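Beta-N-acetylhexosaminidase (Arthrobacter aurescens, PDB 3RCN) probably hydrolyses terminal non-reducing N-acetyl-D-hexosamine residues from N-acetyl-beta-D-hexosaminides, as a member of glycosyl hydrolase family 20. Local coordinates at residues 307-313 / 360-365; 108-113 / 125-130; 198-203 / 272-277; 161-165 / 232-238. One frame throughout, in Å; residues are numbered along the deposited sequence.

Interaction 1: 307-313 / 360-365; sequences SPWISLG and RATSVW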
loop_
_atom_site.group_PDB
_atom_site.type_symbol
_atom_site.label_atom_id
_atom_site.label_comp_id
_atom_site.label_asym_id
_atom_site.label_seq_id
_atom_site.Cartn_x
_atom_site.Cartn_y
_atom_site.Cartn_z
ATOM N N SER A 307 11.399 20.793 -7.023
ATOM C CA SER A 307 10.294 21.626 -7.511
ATOM C C SER A 307 10.556 23.156 -7.560
ATOM O O SER A 307 11.018 23.743 -6.580
ATOM C CB SER A 307 9.082 21.369 -6.616
ATOM O OG SER A 307 8.057 22.320 -6.829
ATOM N N PRO A 308 10.231 23.807 -8.695
ATOM C CA PRO A 308 10.411 25.268 -8.825
ATOM C C PRO A 308 9.582 26.072 -7.819
ATOM O O PRO A 308 9.962 27.194 -7.513
ATOM C CB PRO A 308 9.945 25.576 -10.259
ATOM C CG PRO A 308 9.951 24.237 -10.969
ATOM C CD PRO A 308 9.677 23.198 -9.918
ATOM N N TRP A 309 8.470 25.522 -7.332
ATOM C CA TRP A 309 7.705 26.166 -6.259
ATOM C C TRP A 309 7.884 25.430 -4.938
ATOM O O TRP A 309 8.028 24.208 -4.906
ATOM C CB TRP A 309 6.209 26.197 -6.570
ATOM C CG TRP A 309 5.850 26.861 -7.843
ATOM C CD1 TRP A 309 5.622 28.192 -8.042
ATOM C CD2 TRP A 309 5.653 26.225 -9.107
ATOM N NE1 TRP A 309 5.306 28.427 -9.361
ATOM C CE2 TRP A 309 5.321 27.235 -10.040
ATOM C CE3 TRP A 309 5.747 24.901 -9.552
ATOM C CZ2 TRP A 309 5.068 26.962 -11.389
ATOM C CZ3 TRP A 309 5.495 24.628 -10.899
ATOM C CH2 TRP A 309 5.159 25.656 -11.799
ATOM N N ILE A 310 7.856 26.177 -3.846
ATOM C CA ILE A 310 7.845 25.600 -2.513
ATOM C C ILE A 310 6.766 26.334 -1.736
ATOM O O ILE A 310 6.702 27.549 -1.781
ATOM C CB ILE A 310 9.220 25.762 -1.867
ATOM C CG1 ILE A 310 10.189 24.785 -2.538
ATOM C CG2 ILE A 310 9.152 25.555 -0.365
ATOM C CD1 ILE A 310 11.548 24.773 -1.934
ATOM N N SER A 311 5.880 25.605 -1.068
ATOM C CA SER A 311 4.718 26.244 -0.456
ATOM C C SER A 311 4.977 26.648 0.983
ATOM O O SER A 311 5.498 25.865 1.773
ATOM C CB SER A 311 3.481 25.349 -0.538
ATOM O OG SER A 311 2.413 25.892 0.223
ATOM N N LEU A 312 4.691 27.906 1.291
ATOM C CA LEU A 312 4.771 28.402 2.658
ATOM C C LEU A 312 3.441 28.494 3.385
ATOM O O LEU A 312 3.406 28.925 4.533
ATOM C CB LEU A 312 5.522 29.730 2.728
ATOM C CG LEU A 312 6.984 29.631 2.287
ATOM C CD1 LEU A 312 7.633 31.006 2.282
ATOM C CD2 LEU A 312 7.746 28.669 3.171
ATOM N N GLY A 313 2.346 28.095 2.748
ATOM C CA GLY A 313 1.067 28.253 3.421
ATOM C C GLY A 313 0.669 29.712 3.583
ATOM O O GLY A 313 0.437 30.405 2.602
ATOM N N ARG A 360 13.997 29.399 -6.088
ATOM C CA ARG A 360 12.631 28.910 -6.059
ATOM C C ARG A 360 11.605 30.013 -5.885
ATOM O O ARG A 360 11.793 30.937 -5.085
ATOM C CB ARG A 360 12.452 27.893 -4.922
ATOM C CG ARG A 360 13.558 26.851 -4.826
ATOM C CD ARG A 360 13.709 26.024 -6.104
ATOM N NE ARG A 360 14.851 25.124 -5.976
ATOM C CZ ARG A 360 14.772 23.875 -5.516
ATOM N NH1 ARG A 360 13.595 23.366 -5.166
ATOM N NH2 ARG A 360 15.869 23.130 -5.418
ATOM N N ALA A 361 10.514 29.899 -6.633
ATOM C CA ALA A 361 9.331 30.717 -6.420
ATOM C C ALA A 361 8.598 30.216 -5.177
ATOM O O ALA A 361 8.788 29.082 -4.759
ATOM C CB ALA A 361 8.432 30.651 -7.630
ATOM N N THR A 362 7.766 31.064 -4.583
ATOM C CA THR A 362 7.002 30.695 -3.391
ATOM C C THR A 362 5.540 30.441 -3.727
ATOM O O THR A 362 4.977 31.046 -4.641
ATOM C CB THR A 362 7.071 31.793 -2.311
ATOM O OG1 THR A 362 8.374 31.802 -1.726
ATOM C CG2 THR A 362 6.054 31.553 -1.208
ATOM N N SER A 363 4.931 29.523 -2.992
ATOM C CA SER A 363 3.515 29.266 -3.148
ATOM C C SER A 363 2.810 29.571 -1.818
ATOM O O SER A 363 3.317 29.220 -0.751
ATOM C CB SER A 363 3.312 27.814 -3.574
ATOM O OG SER A 363 1.940 27.519 -3.735
ATOM N N VAL A 364 1.661 30.245 -1.881
ATOM C CA VAL A 364 0.900 30.578 -0.677
ATOM C C VAL A 364 -0.604 30.478 -0.915
ATOM O O VAL A 364 -1.057 30.426 -2.056
ATOM C CB VAL A 364 1.214 32.011 -0.180
ATOM C CG1 VAL A 364 2.699 32.188 0.050
ATOM C CG2 VAL A 364 0.717 33.042 -1.180
ATOM N N TRP A 365 -1.379 30.467 0.163
ATOM C CA TRP A 365 -2.836 30.420 0.042
ATOM C C TRP A 365 -3.511 31.780 -0.196
ATOM O O TRP A 365 -4.685 31.830 -0.556
ATOM C CB TRP A 365 -3.462 29.726 1.259
ATOM C CG TRP A 365 -3.054 28.297 1.394
ATOM C CD1 TRP A 365 -2.205 27.766 2.319
ATOM C CD2 TRP A 365 -3.459 27.215 0.560
ATOM N NE1 TRP A 365 -2.057 26.413 2.114
ATOM C CE2 TRP A 365 -2.824 26.053 1.038
ATOM C CE3 TRP A 365 -4.306 27.112 -0.545
ATOM C CZ2 TRP A 365 -3.006 24.817 0.453
ATOM C CZ3 TRP A 365 -4.483 25.889 -1.120
ATOM C CH2 TRP A 365 -3.838 24.755 -0.626
HETATM O O HOH W 1 0.240 26.953 -1.371
#
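Trp-309 and Ala-361 stand side by side on two parallel neighbouring strands of the catalytic alpha/beta barrel, with CD1 of the indole 3.8 Å from CB of Ala-361; a methyl is small enough for this rim atom of the broad ring to come close. Ser-311 and Ser-363 point to the same face. With OG anti to the backbone N in both (chi1 172° and 180°), the two hydroxyls come to share one water; serine is short and polar enough for this buried spot. On the face of Ile-310 and Thr-362, the side chain of Leu-312 reaches over to cross Thr-362 at about a right angle, CD1 lying 3.9 Å from CG2, beneath helices 288-304 and 342-357. Between the strands Ser-363 N donates to Ile-310 O, and Leu-312 N to Ser-363 O at 2.8 Å. At the entry to the pair Arg-360, bent at chi2, turns its guanidinium back so that NH1 meets Ser-307 O at 3.0 Å from above the carbonyl plane; NH1 also bonds Phe-305 O. A leucine at Arg-360 would probably leave these two carbonyls without their shared donor. Trp-365, about 7 Å from the predicted proton donor Glu-316 between side chains, bonds Glu-243 through NE1 and brings CD1 to 3.5 Å from Gly-313 CA.

Interaction 2: 108-113 / 125-130; sequences LLGPAA and WSVPRV
Leu-109 and Val-127 mark the nearest backbone approach, CA to CA 5.5 Å, where the end of helix 95-109 lies on strand 125-134 of the mixed beta sheet of family 20 domain 2, an alpha/beta domain. No hydrogen bond joins the segments; the contact is a helix-on-sheet apolar layer. Gly-110, with positive phi, takes the chain out of the helix and into a short 3-10 turn, at backbone angles where any side chain would collide with the carbonyl O before it, hence glycine. Leu-108 and Val-130 reach toward each other tip to tip, CD1 to CG2 3.8 Å, while the other branch of Leu-108 crosses the Pro-128 ring. Branched side chains suit this layer because each offers two methyls: Leu-109 lays CD2 obliquely across Val-127 CG1. Trp-125 points the edge of its six-membered ring at the turn, and its indole also meets Trp-55 edge-to-face. Two small alanines and Leu-109 CB line that edge: Ala-113 CB is 3.8 Å from CZ3, and Ala-112 O lies in the ring plane, 3.8 Å from CH2.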
loop_
_atom_site.group_PDB
_atom_site.type_symbol
_atom_site.label_atom_id
_atom_site.label_comp_id
_atom_site.label_asym_id
_atom_site.label_seq_id
_atom_site.Cartn_x
_atom_site.Cartn_y
_atom_site.Cartn_z
ATOM N N LEU A 108 -6.803 1.630 -23.441
ATOM C CA LEU A 108 -7.242 0.930 -24.657
ATOM C C LEU A 108 -7.163 -0.616 -24.567
ATOM O O LEU A 108 -7.982 -1.327 -25.168
ATOM C CB LEU A 108 -6.463 1.430 -25.882
ATOM C CG LEU A 108 -6.845 2.782 -26.480
ATOM C CD1 LEU A 108 -5.925 3.093 -27.636
ATOM C CD2 LEU A 108 -8.299 2.810 -26.941
ATOM N N LEU A 109 -6.182 -1.126 -23.822
ATOM C CA LEU A 109 -6.027 -2.565 -23.630
ATOM C C LEU A 109 -7.021 -3.150 -22.628
ATOM O O LEU A 109 -7.287 -4.353 -22.656
ATOM C CB LEU A 109 -4.600 -2.908 -23.197
ATOM C CG LEU A 109 -3.505 -2.598 -24.216
ATOM C CD1 LEU A 109 -2.160 -2.405 -23.540
ATOM C CD2 LEU A 109 -3.412 -3.666 -25.291
ATOM N N GLY A 110 -7.564 -2.306 -21.755
ATOM C CA GLY A 110 -8.530 -2.734 -20.751
ATOM C C GLY A 110 -7.970 -2.801 -19.338
ATOM O O GLY A 110 -6.753 -2.742 -19.156
ATOM N N PRO A 111 -8.856 -2.939 -18.331
ATOM C CA PRO A 111 -8.476 -2.882 -16.912
ATOM C C PRO A 111 -7.404 -3.887 -16.493
ATOM O O PRO A 111 -6.704 -3.613 -15.511
ATOM C CB PRO A 111 -9.794 -3.180 -16.179
ATOM C CG PRO A 111 -10.848 -2.787 -17.134
ATOM C CD PRO A 111 -10.304 -3.152 -18.487
ATOM N N ALA A 112 -7.263 -5.014 -17.194
ATOM C CA ALA A 112 -6.268 -6.008 -16.767
ATOM C C ALA A 112 -4.851 -5.488 -16.993
ATOM O O ALA A 112 -3.884 -5.973 -16.399
ATOM C CB ALA A 112 -6.472 -7.337 -17.467
ATOM N N ALA A 113 -4.748 -4.486 -17.851
ATOM C CA ALA A 113 -3.481 -3.830 -18.123
ATOM C C ALA A 113 -2.992 -2.992 -16.938
ATOM O O ALA A 113 -1.823 -2.624 -16.891
ATOM C CB ALA A 113 -3.601 -2.978 -19.363
ATOM N N TRP A 125 -3.478 -10.020 -26.553
ATOM C CA TRP A 125 -4.306 -8.922 -26.117
ATOM C C TRP A 125 -4.602 -8.175 -27.377
ATOM O O TRP A 125 -3.878 -8.292 -28.361
ATOM C CB TRP A 125 -3.573 -8.006 -25.155
ATOM C CG TRP A 125 -3.182 -8.615 -23.862
ATOM C CD1 TRP A 125 -2.636 -9.839 -23.667
ATOM C CD2 TRP A 125 -3.305 -8.016 -22.566
ATOM N NE1 TRP A 125 -2.404 -10.049 -22.325
ATOM C CE2 TRP A 125 -2.812 -8.943 -21.629
ATOM C CE3 TRP A 125 -3.785 -6.787 -22.109
ATOM C CZ2 TRP A 125 -2.782 -8.680 -20.258
ATOM C CZ3 TRP A 125 -3.754 -6.527 -20.749
ATOM C CH2 TRP A 125 -3.254 -7.467 -19.842
ATOM N N SER A 126 -5.668 -7.400 -27.364
ATOM C CA SER A 126 -5.983 -6.631 -28.540
ATOM C C SER A 126 -6.182 -5.154 -28.254
ATOM O O SER A 126 -6.845 -4.777 -27.288
ATOM C CB SER A 126 -7.198 -7.226 -29.226
ATOM O OG SER A 126 -6.860 -8.490 -29.743
ATOM N N VAL A 127 -5.584 -4.328 -29.103
ATOM C CA VAL A 127 -5.835 -2.898 -29.102
ATOM C C VAL A 127 -6.706 -2.541 -30.297
ATOM O O VAL A 127 -6.321 -2.776 -31.438
ATOM C CB VAL A 127 -4.528 -2.100 -29.214
ATOM C CG1 VAL A 127 -4.091 -1.604 -27.853
ATOM C CG2 VAL A 127 -3.446 -2.951 -29.858
ATOM N N PRO A 128 -7.895 -1.980 -30.042
ATOM C CA PRO A 128 -8.729 -1.525 -31.158
ATOM C C PRO A 128 -7.955 -0.523 -32.011
ATOM O O PRO A 128 -7.152 0.222 -31.464
ATOM C CB PRO A 128 -9.912 -0.844 -30.459
ATOM C CG PRO A 128 -9.474 -0.627 -29.042
ATOM C CD PRO A 128 -8.520 -1.722 -28.735
ATOM N N ARG A 129 -8.168 -0.516 -33.321
ATOM C CA ARG A 129 -7.425 0.409 -34.162
ATOM C C ARG A 129 -8.062 1.786 -34.089
ATOM O O ARG A 129 -9.232 1.954 -34.421
ATOM C CB ARG A 129 -7.337 -0.097 -35.605
ATOM C CG ARG A 129 -6.415 -1.300 -35.761
ATOM C CD ARG A 129 -6.064 -1.566 -37.216
ATOM N NE ARG A 129 -5.205 -2.739 -37.359
ATOM C CZ ARG A 129 -5.652 -3.996 -37.342
ATOM N NH1 ARG A 129 -6.948 -4.240 -37.175
ATOM N NH2 ARG A 129 -4.808 -5.016 -37.483
ATOM N N VAL A 130 -7.282 2.762 -33.631
ATOM C CA VAL A 130 -7.768 4.127 -33.453
ATOM C C VAL A 130 -6.699 5.157 -33.785
ATOM O O VAL A 130 -5.505 4.850 -33.857
ATOM C CB VAL A 130 -8.205 4.403 -32.000
ATOM C CG1 VAL A 130 -9.290 3.453 -31.574
ATOM C CG2 VAL A 130 -7.014 4.310 -31.062
#

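Interaction 3: 198-203 / 272-277; sequences WRRESS and EVWTRW
Ser-203 and Thr-275 make the direct backbone link, a weak hydrogen bond from Ser-203 N to Thr-275 O at 3.0 Å. A second weak one runs from the indole nitrogen NE1 of Trp-277 to Ser-203 O. By packing, Ser-203 sets CB over one face of the Trp-277 ring, 3.3 Å from NE1, a place suited to a short side chain. The edge of the same ring meets Arg-199: CH2 comes over a face of the guanidinium, 3.7 Å from NH2, with the two planes 77° apart. Arg-199 gets there by an extended chain from CG to NE, and Val-273 CG1 packs on its CB. The guanidinium is held by three acceptors: NE and NH2 grip Ser-202 OG side-on and in plane, while NH1 and NH2 also bond Gln-180 O and Arg-149 O. Charge plays a lesser part, since the salt bridge from Arg-200 NH1 to Glu-272 OE1 is long at 3.7 Å and Glu-272 is poorly ordered. Water adds two bridges, one between Arg-200 N and Glu-272 OE2, the other from Glu-201 OE2 to Thr-275 OG1, 2.7 Å from the latter. A short strand with its following loop thus joins an irregular loop, in keeping with the long loops around the active site of a glycosidase barrel; Trp-274 lies about 8 Å, side chain to side chain, from the predicted proton donor Glu-316.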
loop_
_atom_site.group_PDB
_atom_site.type_symbol
_atom_site.label_atom_id
_atom_site.label_comp_id
_atom_site.label_asym_id
_atom_site.label_seq_id
_atom_site.Cartn_x
_atom_site.Cartn_y
_atom_site.Cartn_z
ATOM N N TRP A 198 4.355 12.872 16.307
ATOM C CA TRP A 198 3.254 12.120 16.920
ATOM C C TRP A 198 2.447 12.941 17.914
ATOM O O TRP A 198 2.962 13.868 18.525
ATOM C CB TRP A 198 3.762 10.831 17.594
ATOM C CG TRP A 198 4.589 11.057 18.833
ATOM C CD1 TRP A 198 5.917 11.373 18.881
ATOM C CD2 TRP A 198 4.147 10.970 20.203
ATOM N NE1 TRP A 198 6.329 11.492 20.189
ATOM C CE2 TRP A 198 5.269 11.251 21.018
ATOM C CE3 TRP A 198 2.921 10.691 20.813
ATOM C CZ2 TRP A 198 5.196 11.255 22.427
ATOM C CZ3 TRP A 198 2.853 10.693 22.209
ATOM C CH2 TRP A 198 3.988 10.978 22.997
ATOM N N ARG A 199 1.177 12.582 18.071
ATOM C CA ARG A 199 0.303 13.205 19.054
ATOM C C ARG A 199 -0.340 12.124 19.933
ATOM O O ARG A 199 -0.440 10.974 19.521
ATOM C CB ARG A 199 -0.793 14.018 18.357
ATOM C CG ARG A 199 -1.714 13.193 17.477
ATOM C CD ARG A 199 -2.722 14.076 16.773
ATOM N NE ARG A 199 -3.563 13.331 15.839
ATOM C CZ ARG A 199 -3.325 13.230 14.531
ATOM N NH1 ARG A 199 -2.257 13.823 13.987
ATOM N NH2 ARG A 199 -4.155 12.531 13.761
ATOM N N ARG A 200 -0.778 12.518 21.126
ATOM C CA ARG A 200 -1.401 11.641 22.117
ATOM C C ARG A 200 -2.703 11.008 21.629
ATOM O O ARG A 200 -2.934 9.807 21.803
ATOM C CB ARG A 200 -1.724 12.457 23.361
ATOM C CG ARG A 200 -1.280 11.830 24.640
ATOM C CD ARG A 200 -0.145 12.625 25.248
ATOM N NE ARG A 200 0.785 11.754 25.961
ATOM C CZ ARG A 200 2.002 12.119 26.344
ATOM N NH1 ARG A 200 2.437 13.344 26.077
ATOM N NH2 ARG A 200 2.782 11.257 26.988
ATOM N N GLU A 201 -3.569 11.826 21.042
ATOM C CA GLU A 201 -4.842 11.340 20.527
ATOM C C GLU A 201 -5.370 12.246 19.420
ATOM O O GLU A 201 -4.646 13.099 18.908
ATOM C CB GLU A 201 -5.866 11.181 21.647
ATOM C CG GLU A 201 -5.896 12.310 22.652
ATOM C CD GLU A 201 -7.088 12.214 23.599
ATOM O OE1 GLU A 201 -7.780 11.167 23.610
ATOM O OE2 GLU A 201 -7.335 13.193 24.334
ATOM N N SER A 202 -6.624 12.032 19.040
ATOM C CA SER A 202 -7.228 12.754 17.934
ATOM C C SER A 202 -8.691 13.040 18.217
ATOM O O SER A 202 -9.393 12.206 18.785
ATOM C CB SER A 202 -7.152 11.920 16.650
ATOM O OG SER A 202 -5.822 11.568 16.324
ATOM N N SER A 203 -9.152 14.213 17.803
ATOM C CA SER A 203 -10.578 14.490 17.797
ATOM C C SER A 203 -11.286 13.430 16.998
ATOM O O SER A 203 -10.840 13.036 15.921
ATOM C CB SER A 203 -10.883 15.851 17.170
ATOM O OG SER A 203 -10.339 16.902 17.940
ATOM N N GLU A 272 2.406 20.723 23.635
ATOM C CA GLU A 272 2.505 19.414 22.983
ATOM C C GLU A 272 1.790 19.398 21.621
ATOM O O GLU A 272 0.994 20.297 21.334
ATOM C CB GLU A 272 1.988 18.304 23.903
ATOM C CG GLU A 272 0.492 18.296 24.108
ATOM C CD GLU A 272 0.011 17.008 24.763
ATOM O OE1 GLU A 272 0.658 16.577 25.747
ATOM O OE2 GLU A 272 -0.996 16.425 24.283
ATOM N N VAL A 273 2.082 18.407 20.776
ATOM C CA VAL A 273 1.468 18.372 19.447
ATOM C C VAL A 273 -0.057 18.493 19.609
ATOM O O VAL A 273 -0.637 17.875 20.497
ATOM C CB VAL A 273 1.835 17.087 18.666
ATOM C CG1 VAL A 273 1.155 17.083 17.309
ATOM C CG2 VAL A 273 3.337 16.966 18.486
ATOM N N TRP A 274 -0.710 19.311 18.789
ATOM C CA TRP A 274 -2.146 19.550 18.980
ATOM C C TRP A 274 -2.961 18.286 18.748
ATOM O O TRP A 274 -2.711 17.569 17.795
ATOM C CB TRP A 274 -2.655 20.659 18.058
ATOM C CG TRP A 274 -3.691 21.531 18.712
ATOM C CD1 TRP A 274 -3.861 21.743 20.063
ATOM C CD2 TRP A 274 -4.697 22.316 18.054
ATOM N NE1 TRP A 274 -4.910 22.614 20.274
ATOM C CE2 TRP A 274 -5.434 22.983 19.060
ATOM C CE3 TRP A 274 -5.046 22.520 16.713
ATOM C CZ2 TRP A 274 -6.497 23.831 18.763
ATOM C CZ3 TRP A 274 -6.105 23.368 16.420
ATOM C CH2 TRP A 274 -6.813 24.013 17.438
ATOM N N THR A 275 -3.922 18.003 19.626
ATOM C CA THR A 275 -4.784 16.831 19.445
ATOM C C THR A 275 -6.159 17.073 18.793
ATOM O O THR A 275 -6.943 16.130 18.623
ATOM C CB THR A 275 -4.974 16.036 20.760
ATOM O OG1 THR A 275 -5.812 16.770 21.651
ATOM C CG2 THR A 275 -3.644 15.779 21.416
ATOM N N ARG A 276 -6.455 18.313 18.414
ATOM C CA ARG A 276 -7.777 18.618 17.864
ATOM C C ARG A 276 -7.684 19.313 16.525
ATOM O O ARG A 276 -6.598 19.716 16.100
ATOM C CB ARG A 276 -8.628 19.438 18.835
ATOM C CG ARG A 276 -7.919 20.648 19.414
ATOM C CD ARG A 276 -8.900 21.745 19.788
ATOM N NE ARG A 276 -9.404 22.449 18.610
ATOM C CZ ARG A 276 -10.011 23.635 18.653
ATOM N NH1 ARG A 276 -10.183 24.254 19.816
ATOM N NH2 ARG A 276 -10.435 24.208 17.537
ATOM N N TRP A 277 -8.821 19.396 15.840
ATOM C CA TRP A 277 -8.882 20.071 14.548
ATOM C C TRP A 277 -9.183 21.570 14.682
ATOM O O TRP A 277 -9.355 22.083 15.786
ATOM C CB TRP A 277 -9.921 19.397 13.641
ATOM C CG TRP A 277 -9.869 17.855 13.680
ATOM C CD1 TRP A 277 -10.916 17.014 13.904
ATOM C CD2 TRP A 277 -8.712 17.011 13.508
ATOM N NE1 TRP A 277 -10.493 15.713 13.877
ATOM C CE2 TRP A 277 -9.145 15.683 13.641
ATOM C CE3 TRP A 277 -7.358 17.253 13.258
ATOM C CZ2 TRP A 277 -8.272 14.595 13.527
ATOM C CZ3 TRP A 277 -6.496 16.177 13.149
ATOM C CH2 TRP A 277 -6.956 14.864 13.284
HETATM O O HOH W 2 -0.208 15.174 21.913
HETATM O O HOH W 3 -6.297 16.024 24.158
#

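Interaction 4: 161-165 / 232-238; sequences IEVMA and FAADRHI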
loop_
_atom_site.group_PDB
_atom_site.type_symbol
_atom_site.label_atom_id
_atom_site.label_comp_id
_atom_site.label_asym_id
_atom_site.label_seq_id
_atom_site.Cartn_x
_atom_site.Cartn_y
_atom_site.Cartn_z
ATOM N N ILE A 161 0.046 8.092 -5.888
ATOM C CA ILE A 161 0.739 8.792 -6.972
ATOM C C ILE A 161 0.551 8.067 -8.307
ATOM O O ILE A 161 0.374 8.696 -9.348
ATOM C CB ILE A 161 2.246 8.947 -6.681
ATOM C CG1 ILE A 161 2.470 10.043 -5.642
ATOM C CG2 ILE A 161 3.005 9.261 -7.960
ATOM C CD1 ILE A 161 3.867 10.056 -5.038
ATOM N N GLU A 162 0.570 6.739 -8.262
ATOM C CA GLU A 162 0.383 5.923 -9.457
ATOM C C GLU A 162 -1.013 6.127 -10.050
ATOM O O GLU A 162 -1.185 6.236 -11.275
ATOM C CB GLU A 162 0.609 4.449 -9.112
ATOM C CG GLU A 162 0.571 3.520 -10.308
ATOM C CD GLU A 162 1.880 3.490 -11.091
ATOM O OE1 GLU A 162 2.712 2.607 -10.779
ATOM O OE2 GLU A 162 2.069 4.326 -12.019
ATOM N N VAL A 163 -2.012 6.178 -9.172
ATOM C CA VAL A 163 -3.382 6.454 -9.596
ATOM C C VAL A 163 -3.523 7.872 -10.161
ATOM O O VAL A 163 -4.295 8.095 -11.096
ATOM C CB VAL A 163 -4.386 6.235 -8.450
ATOM C CG1 VAL A 163 -5.776 6.624 -8.884
ATOM C CG2 VAL A 163 -4.361 4.770 -7.992
HETATM N N MSE A 164 -2.775 8.825 -9.602
HETATM C CA MSE A 164 -2.768 10.196 -10.135
HETATM C C MSE A 164 -2.258 10.258 -11.572
HETATM O O MSE A 164 -2.848 10.921 -12.422
HETATM C CB MSE A 164 -1.888 11.123 -9.294
HETATM C CG MSE A 164 -2.455 11.562 -7.967
HETATM SE SE MSE A 164 -1.164 12.740 -7.073
HETATM C CE MSE A 164 -1.021 14.231 -8.311
ATOM N N ALA A 165 -1.138 9.592 -11.830
ATOM C CA ALA A 165 -0.523 9.656 -13.145
ATOM C C ALA A 165 -1.448 9.026 -14.188
ATOM O O ALA A 165 -1.431 9.396 -15.369
ATOM C CB ALA A 165 0.835 8.961 -13.126
ATOM N N PHE A 232 9.844 8.771 -7.612
ATOM C CA PHE A 232 8.686 8.008 -8.066
ATOM C C PHE A 232 7.751 8.934 -8.848
ATOM O O PHE A 232 7.332 8.611 -9.962
ATOM C CB PHE A 232 7.973 7.358 -6.860
ATOM C CG PHE A 232 6.929 6.325 -7.222
ATOM C CD1 PHE A 232 5.605 6.687 -7.409
ATOM C CD2 PHE A 232 7.261 4.985 -7.320
ATOM C CE1 PHE A 232 4.633 5.732 -7.709
ATOM C CE2 PHE A 232 6.298 4.028 -7.641
ATOM C CZ PHE A 232 4.987 4.405 -7.830
ATOM N N ALA A 233 7.444 10.097 -8.279
ATOM C CA ALA A 233 6.608 11.075 -8.974
ATOM C C ALA A 233 7.245 11.578 -10.287
ATOM O O ALA A 233 6.556 11.819 -11.277
ATOM C CB ALA A 233 6.292 12.229 -8.068
ATOM N N ALA A 234 8.562 11.732 -10.294
ATOM C CA ALA A 234 9.238 12.286 -11.456
ATOM C C ALA A 234 9.230 11.294 -12.621
ATOM O O ALA A 234 9.128 11.685 -13.799
ATOM C CB ALA A 234 10.658 12.700 -11.094
ATOM N N ASP A 235 9.326 10.006 -12.296
ATOM C CA ASP A 235 9.205 8.971 -13.322
ATOM C C ASP A 235 7.829 9.039 -13.987
ATOM O O ASP A 235 7.669 8.680 -15.144
ATOM C CB ASP A 235 9.419 7.578 -12.724
ATOM C CG ASP A 235 10.896 7.210 -12.578
ATOM O OD1 ASP A 235 11.768 7.962 -13.102
ATOM O OD2 ASP A 235 11.169 6.147 -11.954
ATOM N N ARG A 236 6.831 9.454 -13.216
ATOM C CA ARG A 236 5.464 9.660 -13.705
ATOM C C ARG A 236 5.105 11.110 -14.099
ATOM O O ARG A 236 3.920 11.442 -14.250
ATOM C CB ARG A 236 4.448 9.037 -12.743
ATOM C CG ARG A 236 4.522 7.502 -12.709
ATOM C CD ARG A 236 4.336 6.979 -11.293
ATOM N NE ARG A 236 4.570 5.544 -11.196
ATOM C CZ ARG A 236 5.763 4.973 -11.045
ATOM N NH1 ARG A 236 6.865 5.706 -10.985
ATOM N NH2 ARG A 236 5.852 3.655 -10.956
ATOM N N HIS A 237 6.104 11.997 -14.121
ATOM C CA HIS A 237 5.904 13.370 -14.595
ATOM C C HIS A 237 4.953 14.147 -13.703
ATOM O O HIS A 237 4.135 14.946 -14.151
ATOM C CB HIS A 237 5.469 13.403 -16.066
ATOM C CG HIS A 237 6.538 12.928 -16.992
ATOM N ND1 HIS A 237 7.567 13.744 -17.416
ATOM C CD2 HIS A 237 6.789 11.705 -17.516
ATOM C CE1 HIS A 237 8.383 13.051 -18.187
ATOM N NE2 HIS A 237 7.931 11.811 -18.267
ATOM N N ILE A 238 5.085 13.888 -12.417
ATOM C CA ILE A 238 4.362 14.637 -11.423
ATOM C C ILE A 238 5.374 15.474 -10.642
ATOM O O ILE A 238 6.422 14.971 -10.212
ATOM C CB ILE A 238 3.576 13.685 -10.514
ATOM C CG1 ILE A 238 2.529 12.940 -11.350
ATOM C CG2 ILE A 238 2.939 14.433 -9.367
ATOM C CD1 ILE A 238 1.951 11.713 -10.672
#
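The Phe-232 ring has the guanidinium of Arg-236 on one face, CZ of the arginine 3.4 Å above the plane and offset toward the rim, and Ile-161 CG2 in plane at its edge, 3.7 Å from CD1. Seen from the arginine, Phe-232 CZ sits over the centre of one guanidinium face and the carboxylate of Glu-162 lies at its edge. The salt bridge is side-on: NE donates to OE2 at 2.9 Å, and NH2 makes a weaker bond to OE1. The carboxylate is turned 49° from the guanidinium, and NE meets OE2 from above the carboxylate plane. A bend at chi2 (81°) brings the glutamate's charged end round to the arginine. Here helix 154-166 of the catalytic barrel packs against the end of helix 223-235, which finishes in a Schellman motif with His-237 at C-prime. A methionine at Arg-236 would probably leave Glu-162 without its close cationic partner and the Phe-232 face without its flat cover. Along the arginine's aliphatic stem, Ala-165 is small enough for its CB to approach Arg-236 CB to 3.6 Å. Ile-238, just beyond the turn, fits its CD1 against Ile-161 CG2 at 3.8 Å, and its CG2 faces the CE methyl of selenomethionine Met-164.

In the fold
Interaction 2 comes first along the chain and belongs to family 20 domain 2; the other three lie in the catalytic domain. Interactions 3 and 4 alternate their segments, and both close before interaction 1 opens. Interaction 4 sits between the domains: helices 39-53 and 95-109, the latter also supplying interaction 2, touch its residues, and the centres of interactions 2 and 4 are about 22 Å apart. Interaction 1 pairs strands of the barrel wall, about 20 Å from interaction 4 between centres, whereas interaction 3 joins a short strand and loop to another loop, about 27 Å from interaction 1 between centres. Interactions 2 and 3, centres about 48 Å apart, lie on opposite sides of the chain's centre. The contacts thus run from the smaller domain through barrel helices to strands and loops near the predicted active site.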